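Local coordinates for protein putative acyl-CoA N-acyltransferase (Klebsiella pneumoniae subsp. pneumoniae, PDB 3LOD) that probably transfers an acyl group from acyl-coenzyme A to an amine substrate, as do other acetyltransferases of the GNAT family, at residues I17-A22 with G59-C64; T48-A53 with I67-E72; E72-M77 with T110-T115; R134-P139 with S146-K151. One frame throughout, in Å; residues are numbered along the deposited sequence.

Contact 1 (I17-A22 with G59-C64)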
loop_
_atom_site.group_PDB
_atom_site.type_symbol
_atom_site.label_atom_id
_atom_site.label_comp_id
_atom_site.label_asym_id
_atom_site.label_seq_id
_atom_site.Cartn_x
_atom_site.Cartn_y
_atom_site.Cartn_z
ATOM N N ILE A 17 -0.978 7.498 11.095
ATOM C CA ILE A 17 -2.090 8.386 10.922
ATOM C C ILE A 17 -1.655 9.635 10.199
ATOM O O ILE A 17 -2.363 10.089 9.303
ATOM C CB ILE A 17 -2.794 8.667 12.258
ATOM C CG1 ILE A 17 -3.469 7.366 12.739
ATOM C CG2 ILE A 17 -3.785 9.805 12.084
ATOM C CD1 ILE A 17 -3.997 7.420 14.192
ATOM N N ALA A 18 -0.472 10.142 10.493
ATOM C CA ALA A 18 -0.003 11.384 9.817
ATOM C C ALA A 18 0.261 11.208 8.327
ATOM O O ALA A 18 -0.149 12.063 7.489
ATOM C CB ALA A 18 1.218 12.013 10.527
ATOM N N LEU A 19 0.903 10.099 7.953
ATOM C CA LEU A 19 1.106 9.799 6.508
ATOM C C LEU A 19 -0.232 9.609 5.736
ATOM O O LEU A 19 -0.491 10.246 4.734
ATOM C CB LEU A 19 1.984 8.586 6.379
ATOM C CG LEU A 19 3.349 8.800 7.019
ATOM C CD1 LEU A 19 3.968 7.468 7.490
ATOM C CD2 LEU A 19 4.247 9.539 6.008
ATOM N N ILE A 20 -1.083 8.762 6.272
ATOM C CA ILE A 20 -2.433 8.571 5.833
ATOM C C ILE A 20 -3.208 9.905 5.682
ATOM O O ILE A 20 -3.813 10.166 4.649
ATOM C CB ILE A 20 -3.068 7.582 6.858
ATOM C CG1 ILE A 20 -2.439 6.213 6.644
ATOM C CG2 ILE A 20 -4.548 7.429 6.762
ATOM C CD1 ILE A 20 -1.802 6.068 5.266
ATOM N N ALA A 21 -3.178 10.747 6.709
ATOM C CA ALA A 21 -3.822 12.060 6.649
ATOM C C ALA A 21 -3.257 12.884 5.480
ATOM O O ALA A 21 -4.040 13.482 4.711
ATOM C CB ALA A 21 -3.673 12.773 7.953
ATOM N N ALA A 22 -1.932 12.910 5.329
ATOM C CA ALA A 22 -1.301 13.626 4.195
ATOM C C ALA A 22 -1.748 13.003 2.853
ATOM O O ALA A 22 -2.038 13.730 1.911
ATOM C CB ALA A 22 0.289 13.612 4.306
ATOM N N GLY A 59 15.270 8.133 11.236
ATOM C CA GLY A 59 14.333 7.179 11.853
ATOM C C GLY A 59 12.893 7.629 11.690
ATOM O O GLY A 59 11.971 6.957 12.144
ATOM N N GLU A 60 12.738 8.779 11.036
ATOM C CA GLU A 60 11.480 9.398 10.619
ATOM C C GLU A 60 10.652 8.506 9.624
ATOM O O GLU A 60 11.133 8.165 8.528
ATOM C CB GLU A 60 11.888 10.744 9.965
ATOM C CG GLU A 60 10.813 11.803 9.697
ATOM C CD GLU A 60 11.255 12.828 8.573
ATOM O OE1 GLU A 60 12.466 12.821 8.183
ATOM O OE2 GLU A 60 10.389 13.617 8.063
ATOM N N ALA A 61 9.421 8.131 9.999
ATOM C CA ALA A 61 8.512 7.449 9.068
ATOM C C ALA A 61 8.181 8.408 7.951
ATOM O O ALA A 61 7.780 9.543 8.168
ATOM C CB ALA A 61 7.288 7.033 9.730
ATOM N N VAL A 62 8.357 7.937 6.733
ATOM C CA VAL A 62 8.556 8.826 5.609
ATOM C C VAL A 62 7.663 8.264 4.500
ATOM O O VAL A 62 7.462 8.888 3.473
ATOM C CB VAL A 62 10.118 8.887 5.316
ATOM C CG1 VAL A 62 10.611 7.895 4.273
ATOM C CG2 VAL A 62 10.607 10.292 5.082
ATOM N N GLY A 63 7.083 7.099 4.759
ATOM C CA GLY A 63 6.211 6.411 3.804
ATOM C C GLY A 63 5.532 5.224 4.487
ATOM O O GLY A 63 5.969 4.779 5.555
ATOM N N CYS A 64 4.444 4.717 3.927
ATOM C CA CYS A 64 3.850 3.529 4.526
ATOM C C CYS A 64 2.927 2.845 3.583
ATOM O O CYS A 64 2.632 3.406 2.501
ATOM C CB CYS A 64 3.045 3.912 5.755
ATOM S SG CYS A 64 1.636 5.011 5.340
#
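L19 drives the middle of helix 14-26 into the start of strand 61-69, and its two methyls divide the work. CD1 settles between two side chains that rise from the strand, with A61 CB at 4.0 Å from L19 CD1 on one side and C64 on the other. The second methyl lies over the backbone instead, L19 CD2 to V62 C 3.9 Å, where glycine at the next position leaves the chain bare. The tightest spot is the sulfur of C64. Its chi1 of 63° sets SG between the backbone N and the carbonyl carbon and lifts it against the helix, 3.7 Å from L19 CB and 3.6 Å from I20 CD1. I20 is set to one side of the strand, and only CD1 at the end of its chain reaches the sulfur. No hydrogen bond crosses between the segments; the join is apolar and buried. The outer flank differs: I17, A18 and A21 face solvent on the far side of the helix, and E60 is exposed in the turn before the strand. A61 N is hydrogen-bonded to E15 OE2 of the same helix. Y81 of strand 74-82 also packs on L19. Axes of helix and strand approach to 8.4 Å at an angle of 63°. V62 and G63 both face I54 of strand 49-55, a classic beta bulge that resets the alternation and lets A61 and C64 point to the helix together, where the N-terminal helix 14-26 packs on the mixed sheet of the GNAT fold.

Contact 2 (T48-A53 with I67-E72)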
loop_
_atom_site.group_PDB
_atom_site.type_symbol
_atom_site.label_atom_id
_atom_site.label_comp_id
_atom_site.label_asym_id
_atom_site.label_seq_id
_atom_site.Cartn_x
_atom_site.Cartn_y
_atom_site.Cartn_z
ATOM N N THR A 48 -5.550 -9.642 10.474
ATOM C CA THR A 48 -5.894 -9.546 9.084
ATOM C C THR A 48 -5.254 -8.345 8.406
ATOM O O THR A 48 -5.444 -8.148 7.211
ATOM C CB THR A 48 -7.421 -9.482 8.862
ATOM O OG1 THR A 48 -7.904 -8.159 9.164
ATOM C CG2 THR A 48 -8.164 -10.587 9.677
ATOM N N VAL A 49 -4.475 -7.557 9.139
ATOM C CA VAL A 49 -3.869 -6.370 8.552
ATOM C C VAL A 49 -2.344 -6.413 8.624
ATOM O O VAL A 49 -1.778 -6.611 9.705
ATOM C CB VAL A 49 -4.363 -5.090 9.293
ATOM C CG1 VAL A 49 -3.648 -3.788 8.782
ATOM C CG2 VAL A 49 -5.899 -4.963 9.225
ATOM N N ILE A 50 -1.682 -6.266 7.475
ATOM C CA ILE A 50 -0.242 -6.026 7.447
ATOM C C ILE A 50 -0.041 -4.552 7.151
ATOM O O ILE A 50 -0.620 -4.014 6.182
ATOM C CB ILE A 50 0.468 -6.818 6.329
ATOM C CG1 ILE A 50 0.442 -8.318 6.604
ATOM C CG2 ILE A 50 1.919 -6.350 6.106
ATOM C CD1 ILE A 50 0.587 -9.084 5.290
ATOM N N ALA A 51 0.808 -3.920 7.948
ATOM C CA ALA A 51 1.075 -2.520 7.810
ATOM C C ALA A 51 2.559 -2.308 8.051
ATOM O O ALA A 51 3.125 -2.794 9.055
ATOM C CB ALA A 51 0.289 -1.779 8.827
ATOM N N LEU A 52 3.174 -1.556 7.150
ATOM C CA LEU A 52 4.627 -1.297 7.176
ATOM C C LEU A 52 4.964 0.183 6.978
ATOM O O LEU A 52 4.173 0.922 6.365
ATOM C CB LEU A 52 5.307 -2.089 6.051
ATOM C CG LEU A 52 5.208 -3.621 6.035
ATOM C CD1 LEU A 52 6.002 -4.246 4.858
ATOM C CD2 LEU A 52 5.617 -4.252 7.363
ATOM N N ALA A 53 6.142 0.599 7.444
ATOM C CA ALA A 53 6.633 1.991 7.237
ATOM C C ALA A 53 8.043 2.013 6.684
ATOM O O ALA A 53 8.821 1.093 6.947
ATOM C CB ALA A 53 6.594 2.758 8.527
ATOM N N ILE A 67 -1.757 -4.058 3.735
ATOM C CA ILE A 67 -2.474 -5.094 3.017
ATOM C C ILE A 67 -3.476 -5.669 3.980
ATOM O O ILE A 67 -3.125 -6.022 5.120
ATOM C CB ILE A 67 -1.531 -6.212 2.553
ATOM C CG1 ILE A 67 -0.659 -5.698 1.422
ATOM C CG2 ILE A 67 -2.328 -7.465 2.118
ATOM C CD1 ILE A 67 0.489 -6.620 1.092
ATOM N N VAL A 68 -4.716 -5.761 3.518
ATOM C CA VAL A 68 -5.796 -6.405 4.259
ATOM C C VAL A 68 -6.022 -7.756 3.627
ATOM O O VAL A 68 -6.363 -7.811 2.427
ATOM C CB VAL A 68 -7.081 -5.621 4.097
ATOM C CG1 VAL A 68 -8.292 -6.398 4.749
ATOM C CG2 VAL A 68 -6.921 -4.209 4.672
ATOM N N LEU A 69 -5.826 -8.830 4.417
ATOM C CA LEU A 69 -5.967 -10.231 3.978
ATOM C C LEU A 69 -7.338 -10.878 4.211
ATOM O O LEU A 69 -7.917 -10.776 5.286
ATOM C CB LEU A 69 -4.986 -11.095 4.722
ATOM C CG LEU A 69 -3.523 -10.755 4.802
ATOM C CD1 LEU A 69 -2.991 -11.518 6.006
ATOM C CD2 LEU A 69 -2.955 -11.286 3.548
ATOM N N SER A 70 -7.813 -11.627 3.218
ATOM C CA SER A 70 -9.105 -12.264 3.272
ATOM C C SER A 70 -8.875 -13.733 3.578
ATOM O O SER A 70 -7.746 -14.233 3.485
ATOM C CB SER A 70 -9.760 -12.123 1.915
ATOM O OG SER A 70 -9.446 -13.240 1.073
ATOM N N GLU A 71 -9.936 -14.445 3.929
ATOM C CA GLU A 71 -9.727 -15.841 4.276
ATOM C C GLU A 71 -9.562 -16.756 3.044
ATOM O O GLU A 71 -9.170 -17.901 3.190
ATOM C CB GLU A 71 -10.738 -16.375 5.318
ATOM C CG GLU A 71 -12.203 -16.107 5.008
ATOM C CD GLU A 71 -13.116 -16.343 6.220
ATOM O OE1 GLU A 71 -13.021 -15.573 7.212
ATOM O OE2 GLU A 71 -13.935 -17.286 6.171
ATOM N N GLU A 72 -9.800 -16.251 1.836
ATOM C CA GLU A 72 -9.498 -17.075 0.658
ATOM C C GLU A 72 -8.118 -16.818 0.011
ATOM O O GLU A 72 -7.889 -17.217 -1.143
ATOM C CB GLU A 72 -10.617 -16.995 -0.382
ATOM C CG GLU A 72 -11.935 -17.534 0.109
ATOM C CD GLU A 72 -11.854 -18.975 0.654
ATOM O OE1 GLU A 72 -11.106 -19.830 0.078
ATOM O OE2 GLU A 72 -12.545 -19.246 1.676
#
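T48-A53 and I67-E72 run antiparallel, their strand axes 4.9 Å apart at closest approach and 165° between directions, with I50 and I67 forming a hydrogen-bonded pair and V49 and V68 a non-hydrogen-bonded one. This is the open end of the beta hairpin 49-55/61-69, part of the antiparallel half of the GNAT sheet. I50 and I67 grip each other twice, I50 N giving to I67 O at 2.8 Å and I67 N to I50 O at 2.7 Å. A third bond, L69 N to T48 O at 2.9 Å, closes the pairing nearly straight (N-H...O 167°). Two weaker contacts lie between these: V68 CA meets T48 O at 3.4 Å, while V49 CA approaches I67 O in the same manner.

The side chains split between two faces. I50 and I67 share one, CB to CB 4.3 Å, in the interior, where I67 also meets L99 of helix 91-104 and M77 of the next strand. I50 carries CG1 anti to its carbonyl carbon (chi1 -68°), and the extended end of the chain reaches diagonally to L69, CD1 to CD1 4.4 Å. V49 and V68 occupy the other face, which is partly exposed; L41 packs on V68 there. T48 joins the pairing by its carbonyl; its OG1 hydrogen-bonds to P45 O. Past the strand the chain turns at S70, an ST turn in which S70 OG accepts from E72 N at 3.1 Å.

Contact 3 (E72-M77 with T110-T115); sequences EGFGEM and TLRLET
F74 holds CG anti to its carbonyl carbon (chi1 -64°), while R112 starts likewise and then bends at chi2 and chi3; together these torsions fold the guanidinium flat onto the phenyl ring. The two strands that carry them are the parallel pair of a beta-alpha-beta crossover through helix 91-104, central to the GNAT fold. The stack is a cation-pi pair, centres 4.0 Å apart and planes 29° off parallel, with F74 CD2 over the middle of the guanidinium. T110 CB borders the same ring, and H109 meets it edge-to-face.

In the backbone, T110 O takes G75 N at 3.1 Å. R112 then serves both directions: its N gives to G75 O at 2.9 Å and its O receives M77 N, also at 2.9 Å. On the opposite face from F74, G75 has no side chain, and L111 lies against its backbone instead, CD2 3.2 Å from G75 O. M77 and L113 pack by their CB atoms on this face, and M77 also packs on L96 and L99 of helix 91-104.

The axes of 74-77 and 110-115 diverge by 33°, consistent with the V-shaped opening between these strands that admits acyl-CoA in GNAT relatives. E76, on the F74 side, has its carboxylate tied to Y140 OH. A water joins the two strands at this end: it accepts from E114 N at 2.8 Å and lies 2.7 Å from M77 O, with E76 OE2 also close.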
loop_
_atom_site.group_PDB
_atom_site.type_symbol
_atom_site.label_atom_id
_atom_site.label_comp_id
_atom_site.label_asym_id
_atom_site.label_seq_id
_atom_site.Cartn_x
_atom_site.Cartn_y
_atom_site.Cartn_z
ATOM N N GLU A 72 -9.800 -16.251 1.836
ATOM C CA GLU A 72 -9.498 -17.075 0.658
ATOM C C GLU A 72 -8.118 -16.818 0.011
ATOM O O GLU A 72 -7.889 -17.217 -1.143
ATOM C CB GLU A 72 -10.617 -16.995 -0.382
ATOM C CG GLU A 72 -11.935 -17.534 0.109
ATOM C CD GLU A 72 -11.854 -18.975 0.654
ATOM O OE1 GLU A 72 -11.106 -19.830 0.078
ATOM O OE2 GLU A 72 -12.545 -19.246 1.676
ATOM N N GLY A 73 -7.207 -16.164 0.747
ATOM C CA GLY A 73 -5.862 -15.945 0.236
ATOM C C GLY A 73 -5.657 -14.745 -0.692
ATOM O O GLY A 73 -4.536 -14.555 -1.213
ATOM N N PHE A 74 -6.701 -13.941 -0.924
ATOM C CA PHE A 74 -6.521 -12.611 -1.511
ATOM C C PHE A 74 -6.085 -11.618 -0.434
ATOM O O PHE A 74 -6.309 -11.834 0.753
ATOM C CB PHE A 74 -7.808 -12.130 -2.184
ATOM C CG PHE A 74 -8.194 -12.979 -3.350
ATOM C CD1 PHE A 74 -8.930 -14.147 -3.165
ATOM C CD2 PHE A 74 -7.725 -12.696 -4.612
ATOM C CE1 PHE A 74 -9.254 -14.978 -4.224
ATOM C CE2 PHE A 74 -8.070 -13.535 -5.688
ATOM C CZ PHE A 74 -8.812 -14.666 -5.476
ATOM N N GLY A 75 -5.412 -10.567 -0.868
ATOM C CA GLY A 75 -4.929 -9.507 -0.012
ATOM C C GLY A 75 -5.299 -8.235 -0.764
ATOM O O GLY A 75 -5.197 -8.175 -2.015
ATOM N N GLU A 76 -5.775 -7.227 -0.045
ATOM C CA GLU A 76 -5.962 -5.976 -0.712
ATOM C C GLU A 76 -4.900 -4.991 -0.214
ATOM O O GLU A 76 -4.777 -4.780 1.012
ATOM C CB GLU A 76 -7.350 -5.454 -0.486
ATOM C CG GLU A 76 -7.466 -4.103 -1.072
ATOM C CD GLU A 76 -8.797 -3.452 -0.855
ATOM O OE1 GLU A 76 -9.781 -4.126 -0.397
ATOM O OE2 GLU A 76 -8.865 -2.269 -1.195
ATOM N N MET A 77 -4.163 -4.401 -1.152
ATOM C CA MET A 77 -3.141 -3.337 -0.892
ATOM C C MET A 77 -3.761 -1.938 -0.898
ATOM O O MET A 77 -4.483 -1.522 -1.841
ATOM C CB MET A 77 -2.009 -3.357 -1.916
ATOM C CG MET A 77 -0.859 -2.502 -1.451
ATOM S SD MET A 77 0.733 -2.805 -2.255
ATOM C CE MET A 77 1.006 -4.429 -1.771
ATOM N N THR A 110 -2.669 -13.694 -4.204
ATOM C CA THR A 110 -2.976 -12.660 -5.201
ATOM C C THR A 110 -3.161 -11.376 -4.424
ATOM O O THR A 110 -3.877 -11.359 -3.386
ATOM C CB THR A 110 -4.272 -12.964 -5.897
ATOM O OG1 THR A 110 -4.167 -14.237 -6.556
ATOM C CG2 THR A 110 -4.567 -11.960 -6.927
ATOM N N LEU A 111 -2.486 -10.315 -4.887
ATOM C CA LEU A 111 -2.703 -8.987 -4.340
ATOM C C LEU A 111 -3.485 -8.174 -5.280
ATOM O O LEU A 111 -3.121 -8.124 -6.427
ATOM C CB LEU A 111 -1.394 -8.265 -4.177
ATOM C CG LEU A 111 -0.871 -8.336 -2.784
ATOM C CD1 LEU A 111 0.225 -7.316 -2.746
ATOM C CD2 LEU A 111 -2.019 -8.027 -1.782
ATOM N N ARG A 112 -4.510 -7.487 -4.799
ATOM C CA ARG A 112 -5.247 -6.566 -5.641
ATOM C C ARG A 112 -5.255 -5.199 -5.038
ATOM O O ARG A 112 -5.091 -5.080 -3.826
ATOM C CB ARG A 112 -6.695 -6.983 -5.689
ATOM C CG ARG A 112 -6.841 -8.383 -5.931
ATOM C CD ARG A 112 -7.957 -8.885 -5.097
ATOM N NE ARG A 112 -8.699 -9.755 -5.960
ATOM C CZ ARG A 112 -9.866 -10.264 -5.633
ATOM N NH1 ARG A 112 -10.363 -9.998 -4.415
ATOM N NH2 ARG A 112 -10.485 -11.073 -6.502
ATOM N N LEU A 113 -5.531 -4.170 -5.854
ATOM C CA LEU A 113 -5.666 -2.839 -5.294
ATOM C C LEU A 113 -6.632 -2.030 -6.122
ATOM O O LEU A 113 -6.806 -2.303 -7.318
ATOM C CB LEU A 113 -4.274 -2.122 -5.208
ATOM C CG LEU A 113 -3.635 -1.988 -6.586
ATOM C CD1 LEU A 113 -4.103 -0.696 -7.258
ATOM C CD2 LEU A 113 -2.132 -2.089 -6.598
ATOM N N GLU A 114 -7.234 -1.028 -5.481
ATOM C CA GLU A 114 -8.001 0.024 -6.144
ATOM C C GLU A 114 -7.267 1.360 -5.859
ATOM O O GLU A 114 -6.933 1.629 -4.717
ATOM C CB GLU A 114 -9.435 0.032 -5.566
ATOM C CG GLU A 114 -10.450 1.053 -6.161
ATOM C CD GLU A 114 -10.210 2.539 -5.770
ATOM O OE1 GLU A 114 -10.102 2.899 -4.558
ATOM O OE2 GLU A 114 -10.148 3.370 -6.713
ATOM N N THR A 115 -6.983 2.159 -6.891
ATOM C CA THR A 115 -6.747 3.619 -6.744
ATOM C C THR A 115 -7.478 4.423 -7.793
ATOM O O THR A 115 -7.797 3.907 -8.862
ATOM C CB THR A 115 -5.286 4.085 -7.016
ATOM O OG1 THR A 115 -4.629 3.162 -7.908
ATOM C CG2 THR A 115 -4.511 4.361 -5.712
HETATM O O HOH W 1 -6.949 -0.789 -2.697
#

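Contact 4 (R134-P139 with S146-K151)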
loop_
_atom_site.group_PDB
_atom_site.type_symbol
_atom_site.label_atom_id
_atom_site.label_comp_id
_atom_site.label_asym_id
_atom_site.label_seq_id
_atom_site.Cartn_x
_atom_site.Cartn_y
_atom_site.Cartn_z
ATOM N N ARG A 134 -7.592 -4.651 -14.051
ATOM C CA ARG A 134 -8.641 -5.660 -14.031
ATOM C C ARG A 134 -9.950 -4.944 -13.673
ATOM O O ARG A 134 -9.963 -3.732 -13.468
ATOM C CB ARG A 134 -8.306 -6.739 -13.010
ATOM C CG ARG A 134 -8.729 -6.336 -11.650
ATOM C CD ARG A 134 -8.259 -7.257 -10.616
ATOM N NE ARG A 134 -9.029 -8.474 -10.759
ATOM C CZ ARG A 134 -10.271 -8.647 -10.307
ATOM N NH1 ARG A 134 -10.876 -9.792 -10.513
ATOM N NH2 ARG A 134 -10.904 -7.672 -9.649
ATOM N N CYS A 135 -11.051 -5.689 -13.619
ATOM C CA CYS A 135 -12.361 -5.143 -13.226
ATOM C C CYS A 135 -12.465 -4.972 -11.724
ATOM O O CYS A 135 -11.712 -5.591 -10.986
ATOM C CB CYS A 135 -13.488 -6.122 -13.608
ATOM S SG CYS A 135 -13.123 -7.158 -14.984
ATOM N N ALA A 136 -13.469 -4.209 -11.298
ATOM C CA ALA A 136 -13.956 -4.179 -9.914
ATOM C C ALA A 136 -13.959 -5.536 -9.202
ATOM O O ALA A 136 -14.260 -6.543 -9.821
ATOM C CB ALA A 136 -15.360 -3.603 -9.901
ATOM N N PHE A 137 -13.626 -5.547 -7.909
ATOM C CA PHE A 137 -13.744 -6.732 -7.049
ATOM C C PHE A 137 -14.388 -6.276 -5.761
ATOM O O PHE A 137 -14.345 -5.092 -5.438
ATOM C CB PHE A 137 -12.374 -7.378 -6.759
ATOM C CG PHE A 137 -11.264 -6.388 -6.336
ATOM C CD1 PHE A 137 -10.440 -5.823 -7.262
ATOM C CD2 PHE A 137 -11.038 -6.094 -5.021
ATOM C CE1 PHE A 137 -9.422 -4.926 -6.893
ATOM C CE2 PHE A 137 -10.035 -5.189 -4.643
ATOM C CZ PHE A 137 -9.230 -4.616 -5.569
ATOM N N ALA A 138 -14.985 -7.196 -5.022
ATOM C CA ALA A 138 -15.616 -6.864 -3.749
ATOM C C ALA A 138 -14.575 -6.133 -2.937
ATOM O O ALA A 138 -13.406 -6.468 -3.042
ATOM C CB ALA A 138 -16.091 -8.158 -3.016
ATOM N N PRO A 139 -14.969 -5.098 -2.165
ATOM C CA PRO A 139 -16.329 -4.565 -2.102
ATOM C C PRO A 139 -16.514 -3.313 -2.965
ATOM O O PRO A 139 -17.215 -2.404 -2.545
ATOM C CB PRO A 139 -16.459 -4.189 -0.619
ATOM C CG PRO A 139 -15.084 -3.677 -0.264
ATOM C CD PRO A 139 -14.098 -4.448 -1.158
ATOM N N SER A 146 -12.109 4.501 -11.062
ATOM C CA SER A 146 -11.171 3.829 -10.198
ATOM C C SER A 146 -10.360 3.016 -11.188
ATOM O O SER A 146 -10.802 2.789 -12.352
ATOM C CB SER A 146 -11.908 2.864 -9.289
ATOM O OG SER A 146 -12.526 3.543 -8.223
ATOM N N VAL A 147 -9.179 2.596 -10.747
ATOM C CA VAL A 147 -8.367 1.608 -11.471
ATOM C C VAL A 147 -8.131 0.466 -10.500
ATOM O O VAL A 147 -7.689 0.684 -9.365
ATOM C CB VAL A 147 -7.002 2.177 -11.910
ATOM C CG1 VAL A 147 -6.283 1.228 -12.825
ATOM C CG2 VAL A 147 -7.206 3.482 -12.617
ATOM N N PHE A 148 -8.471 -0.736 -10.945
ATOM C CA PHE A 148 -8.257 -1.931 -10.188
ATOM C C PHE A 148 -7.098 -2.617 -10.828
ATOM O O PHE A 148 -7.014 -2.610 -12.064
ATOM C CB PHE A 148 -9.484 -2.802 -10.282
ATOM C CG PHE A 148 -10.718 -2.114 -9.804
ATOM C CD1 PHE A 148 -10.999 -2.032 -8.429
ATOM C CD2 PHE A 148 -11.607 -1.529 -10.719
ATOM C CE1 PHE A 148 -12.144 -1.383 -7.961
ATOM C CE2 PHE A 148 -12.756 -0.882 -10.263
ATOM C CZ PHE A 148 -13.018 -0.806 -8.871
ATOM N N MET A 149 -6.216 -3.203 -9.997
ATOM C CA MET A 149 -5.021 -3.912 -10.475
ATOM C C MET A 149 -4.758 -5.151 -9.633
ATOM O O MET A 149 -5.146 -5.226 -8.475
ATOM C CB MET A 149 -3.777 -2.964 -10.503
ATOM C CG MET A 149 -4.022 -1.523 -11.058
ATOM S SD MET A 149 -2.487 -0.529 -11.384
ATOM C CE MET A 149 -1.905 -1.603 -12.722
ATOM N N GLU A 150 -4.126 -6.171 -10.195
ATOM C CA GLU A 150 -3.693 -7.254 -9.351
ATOM C C GLU A 150 -2.474 -7.923 -9.894
ATOM O O GLU A 150 -2.063 -7.645 -10.992
ATOM C CB GLU A 150 -4.804 -8.271 -9.089
ATOM C CG GLU A 150 -5.279 -9.100 -10.320
ATOM C CD GLU A 150 -6.115 -10.351 -9.940
ATOM O OE1 GLU A 150 -5.916 -11.419 -10.589
ATOM O OE2 GLU A 150 -6.951 -10.262 -8.990
ATOM N N LYS A 151 -1.920 -8.813 -9.091
ATOM C CA LYS A 151 -0.662 -9.448 -9.351
ATOM C C LYS A 151 -0.658 -10.813 -8.623
ATOM O O LYS A 151 -0.963 -10.870 -7.432
ATOM C CB LYS A 151 0.426 -8.583 -8.746
ATOM C CG LYS A 151 1.791 -9.129 -8.993
ATOM C CD LYS A 151 2.813 -8.379 -8.203
ATOM C CE LYS A 151 4.148 -8.957 -8.514
ATOM N NZ LYS A 151 5.204 -8.071 -8.023
#
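A136 lies squarely over one face of the F148 ring, its CA 3.5 Å from the ring centroid and 9° off the normal, a CH-pi contact. A136 N joins it over that face, 3.3 Å from F148 CD2, and A136 CB lies over the same face, toward the outer atoms CE2 and CZ. F137 takes an edge of F148 on its own face in an offset edge-to-face pair, centroids 5.5 Å apart and planes at 71°, with F137 CE1 touching F148 CD1 at 3.6 Å.

Next to this aromatic cluster R134 N gives a bent bond to F148 O, 2.9 Å, its donor above the carbonyl plane. The chain of R134 then bends at chi3 over E150, R134 CD packing on E150 CG at 3.5 Å. R134 NE and E150 OE2, 3.3 Å apart, make a salt bridge of charge alone, because the oxygen lies well out of the guanidinium plane. R112 adds a long, weak ion pair to the same carboxylate and packs against F137, while P142 touches A136.

Strand 146-152 runs between strands 110-116 and 132-134, with the loop after 132-134 folded over F148 and helix 120-128 packed on V147 and M149.

In the fold
From the N terminus, contact 1 opens on helix 14-26 and closes at strand 61-69, bringing back a long excursion that includes strand 49-55. Contact 2 starts within that excursion and ends beyond it, so the two cross; they touch where C64 CB meets L52 O. Contact 3 begins at E72, the residue on which contact 2 ends, and closes the crossover through helix 91-104; V68 O and E76 N knit it to contact 2. Contact 4 follows in series, closing the short loop between strands 132-134 and 146-152, and meets contact 3 through T115 O and V147 N. Together they tie helix 14-26, the antiparallel hairpin, the parallel pair and the C-terminal strands into one sheet-centred fold.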